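Local structure of 4-hydroxybenzoyl-CoA thioesterase (Bacillus halodurans, 5WH9) at residues 8-13 with 27-32. The protein probably hydrolyses the thioester bond of acyl-coenzyme A substrates such as gentisyl-CoA, as a hotdog-fold thioesterase. Sequence-based numbering, arbitrary orientation.
Sequences FRVKFG and YKWMDE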
loop_
_atom_site.group_PDB
_atom_site.type_symbol
_atom_site.label_atom_id
_atom_site.label_comp_id
_atom_site.label_asym_id
_atom_site.label_seq_id
_atom_site.Cartn_x
_atom_site.Cartn_y
_atom_site.Cartn_z
ATOM N N PHE B 8 -15.195 7.908 2.971
ATOM C CA PHE B 8 -14.081 7.109 3.441
ATOM C C PHE B 8 -13.439 7.723 4.662
ATOM O O PHE B 8 -13.590 8.888 4.927
ATOM C CB PHE B 8 -13.045 6.812 2.339
ATOM C CG PHE B 8 -12.143 7.963 1.999
ATOM C CD1 PHE B 8 -12.467 8.830 0.985
ATOM C CD2 PHE B 8 -10.956 8.159 2.674
ATOM C CE1 PHE B 8 -11.635 9.873 0.657
ATOM C CE2 PHE B 8 -10.124 9.207 2.354
ATOM C CZ PHE B 8 -10.462 10.060 1.337
ATOM N N ARG B 9 -12.728 6.896 5.405
ATOM C CA ARG B 9 -12.003 7.307 6.598
ATOM C C ARG B 9 -10.506 7.034 6.435
ATOM O O ARG B 9 -10.114 5.996 5.915
ATOM C CB ARG B 9 -12.511 6.544 7.813
ATOM C CG ARG B 9 -13.998 6.713 8.114
ATOM C CD ARG B 9 -14.224 6.600 9.608
ATOM N NE ARG B 9 -15.637 6.618 9.974
ATOM C CZ ARG B 9 -16.090 6.426 11.211
ATOM N NH1 ARG B 9 -15.242 6.211 12.210
ATOM N NH2 ARG B 9 -17.396 6.458 11.451
ATOM N N VAL B 10 -9.683 7.971 6.891
ATOM C CA VAL B 10 -8.241 7.790 6.932
ATOM C C VAL B 10 -7.813 6.718 7.943
ATOM O O VAL B 10 -8.017 6.859 9.161
ATOM C CB VAL B 10 -7.539 9.119 7.268
ATOM C CG1 VAL B 10 -6.049 8.918 7.383
ATOM C CG2 VAL B 10 -7.853 10.151 6.205
ATOM N N LYS B 11 -7.234 5.641 7.431
ATOM C CA LYS B 11 -6.688 4.593 8.276
ATOM C C LYS B 11 -5.313 5.004 8.788
ATOM O O LYS B 11 -4.578 5.746 8.133
ATOM C CB LYS B 11 -6.527 3.292 7.486
ATOM C CG LYS B 11 -7.753 2.905 6.686
ATOM C CD LYS B 11 -9.042 3.050 7.510
ATOM C CE LYS B 11 -10.234 2.634 6.692
ATOM N NZ LYS B 11 -11.398 2.343 7.575
ATOM N N PHE B 12 -4.965 4.497 9.959
ATOM C CA PHE B 12 -3.628 4.661 10.496
ATOM C C PHE B 12 -2.570 4.355 9.420
ATOM O O PHE B 12 -1.596 5.096 9.248
ATOM C CB PHE B 12 -3.478 3.715 11.685
ATOM C CG PHE B 12 -2.193 3.860 12.398
ATOM C CD1 PHE B 12 -1.851 5.069 12.979
ATOM C CD2 PHE B 12 -1.316 2.801 12.481
ATOM C CE1 PHE B 12 -0.660 5.210 13.643
ATOM C CE2 PHE B 12 -0.117 2.944 13.139
ATOM C CZ PHE B 12 0.209 4.154 13.722
ATOM N N GLY B 13 -2.787 3.272 8.688
ATOM C CA GLY B 13 -1.850 2.811 7.686
ATOM C C GLY B 13 -1.721 3.693 6.458
ATOM O O GLY B 13 -0.843 3.445 5.622
ATOM N N TYR B 27 -4.571 9.350 -4.684
ATOM C CA TYR B 27 -4.839 8.735 -5.988
ATOM C C TYR B 27 -5.577 7.415 -5.830
ATOM O O TYR B 27 -6.456 7.102 -6.629
ATOM C CB TYR B 27 -3.535 8.573 -6.784
ATOM C CG TYR B 27 -2.868 9.915 -6.999
ATOM C CD1 TYR B 27 -3.223 10.714 -8.079
ATOM C CD2 TYR B 27 -1.934 10.414 -6.091
ATOM C CE1 TYR B 27 -2.646 11.960 -8.281
ATOM C CE2 TYR B 27 -1.354 11.692 -6.272
ATOM C CZ TYR B 27 -1.728 12.448 -7.381
ATOM O OH TYR B 27 -1.160 13.689 -7.620
ATOM N N LYS B 28 -5.220 6.660 -4.790
ATOM C CA LYS B 28 -5.916 5.439 -4.404
ATOM C C LYS B 28 -7.384 5.780 -4.150
ATOM O O LYS B 28 -8.297 5.090 -4.617
ATOM C CB LYS B 28 -5.238 4.854 -3.141
ATOM C CG LYS B 28 -5.950 3.737 -2.363
ATOM C CD LYS B 28 -5.516 3.783 -0.865
ATOM C CE LYS B 28 -5.763 2.486 -0.063
ATOM N NZ LYS B 28 -7.202 2.050 0.184
ATOM N N TRP B 29 -7.612 6.870 -3.426
ATOM C CA TRP B 29 -8.979 7.240 -3.087
ATOM C C TRP B 29 -9.747 7.697 -4.319
ATOM O O TRP B 29 -10.929 7.392 -4.434
ATOM C CB TRP B 29 -9.011 8.298 -1.980
ATOM C CG TRP B 29 -8.601 7.761 -0.649
ATOM C CD1 TRP B 29 -8.947 6.557 -0.107
ATOM C CD2 TRP B 29 -7.757 8.408 0.309
ATOM N NE1 TRP B 29 -8.367 6.418 1.128
ATOM C CE2 TRP B 29 -7.630 7.540 1.404
ATOM C CE3 TRP B 29 -7.086 9.637 0.341
ATOM C CZ2 TRP B 29 -6.873 7.869 2.529
ATOM C CZ3 TRP B 29 -6.344 9.952 1.439
ATOM C CH2 TRP B 29 -6.238 9.076 2.520
ATOM N N MET B 30 -9.089 8.405 -5.243
ATOM C CA MET B 30 -9.737 8.768 -6.502
ATOM C C MET B 30 -10.048 7.534 -7.318
ATOM O O MET B 30 -11.131 7.406 -7.899
ATOM C CB MET B 30 -8.880 9.713 -7.333
ATOM C CG MET B 30 -8.911 11.132 -6.820
ATOM S SD MET B 30 -8.016 12.292 -7.874
ATOM C CE MET B 30 -6.413 11.497 -7.960
ATOM N N ASP B 31 -9.111 6.603 -7.355
ATOM C CA ASP B 31 -9.405 5.361 -8.045
ATOM C C ASP B 31 -10.664 4.719 -7.431
ATOM O O ASP B 31 -11.549 4.247 -8.152
ATOM C CB ASP B 31 -8.216 4.416 -7.985
ATOM C CG ASP B 31 -8.424 3.189 -8.822
ATOM O OD1 ASP B 31 -8.164 3.238 -10.037
ATOM O OD2 ASP B 31 -8.857 2.169 -8.267
ATOM N N GLU B 32 -10.756 4.717 -6.104
ATOM C CA GLU B 32 -11.923 4.141 -5.450
ATOM C C GLU B 32 -13.181 4.949 -5.760
ATOM O O GLU B 32 -14.239 4.388 -6.017
ATOM C CB GLU B 32 -11.718 4.061 -3.942
ATOM C CG GLU B 32 -10.491 3.269 -3.573
ATOM C CD GLU B 32 -10.222 3.222 -2.074
ATOM O OE1 GLU B 32 -11.078 3.664 -1.269
ATOM O OE2 GLU B 32 -9.139 2.742 -1.710
HETATM O O HOH W 1 -9.664 4.900 3.341
#
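Phe-8 and Trp-29 lie face to face where strand 6-9 meets helix 25-40, the central helix wrapped by the sheet in a hotdog fold. The phenyl ring rests on the five-membered ring of the indole, their centroids 3.7 Å apart and their planes inclined by 25°, hence a stack that is not quite parallel. Phe-8 CE2 and CZ come over the indole and Phe-8 CD2 reaches its nitrogen side, 3.5 Å from Trp-29 NE1; the overlap is offset, Trp-29 CG falling toward the rim of the phenyl ring. The closest carbon approach in the stack is doubtful and says nothing about how tight the packing is. With chi1 at 76°, Phe-8 CG sits between its own backbone N and carbonyl carbon, a rotamer that turns the ring in toward the helix. Val-10 adds a looser touch at the far end of the indole, Val-10 CG2 lying 4.2 Å from Trp-29 CH2. One water bridges the two segments, accepting from Trp-29 NE1 (3.0 Å) and donating to Arg-9 O (2.8 Å). On the same helix, Lys-28 NZ reaches one turn on to form a salt bridge with Glu-32 OE2 (2.8 Å), while Glu-32 OE1, in the indole plane at its edge, hydrogen-bonds with Tyr-6 OH. Trp-29 also packs on Ile-76 and Phe-94 of the sheet. Aromatic and aliphatic contacts thus hold the buried indole, whose N-H is satisfied through water.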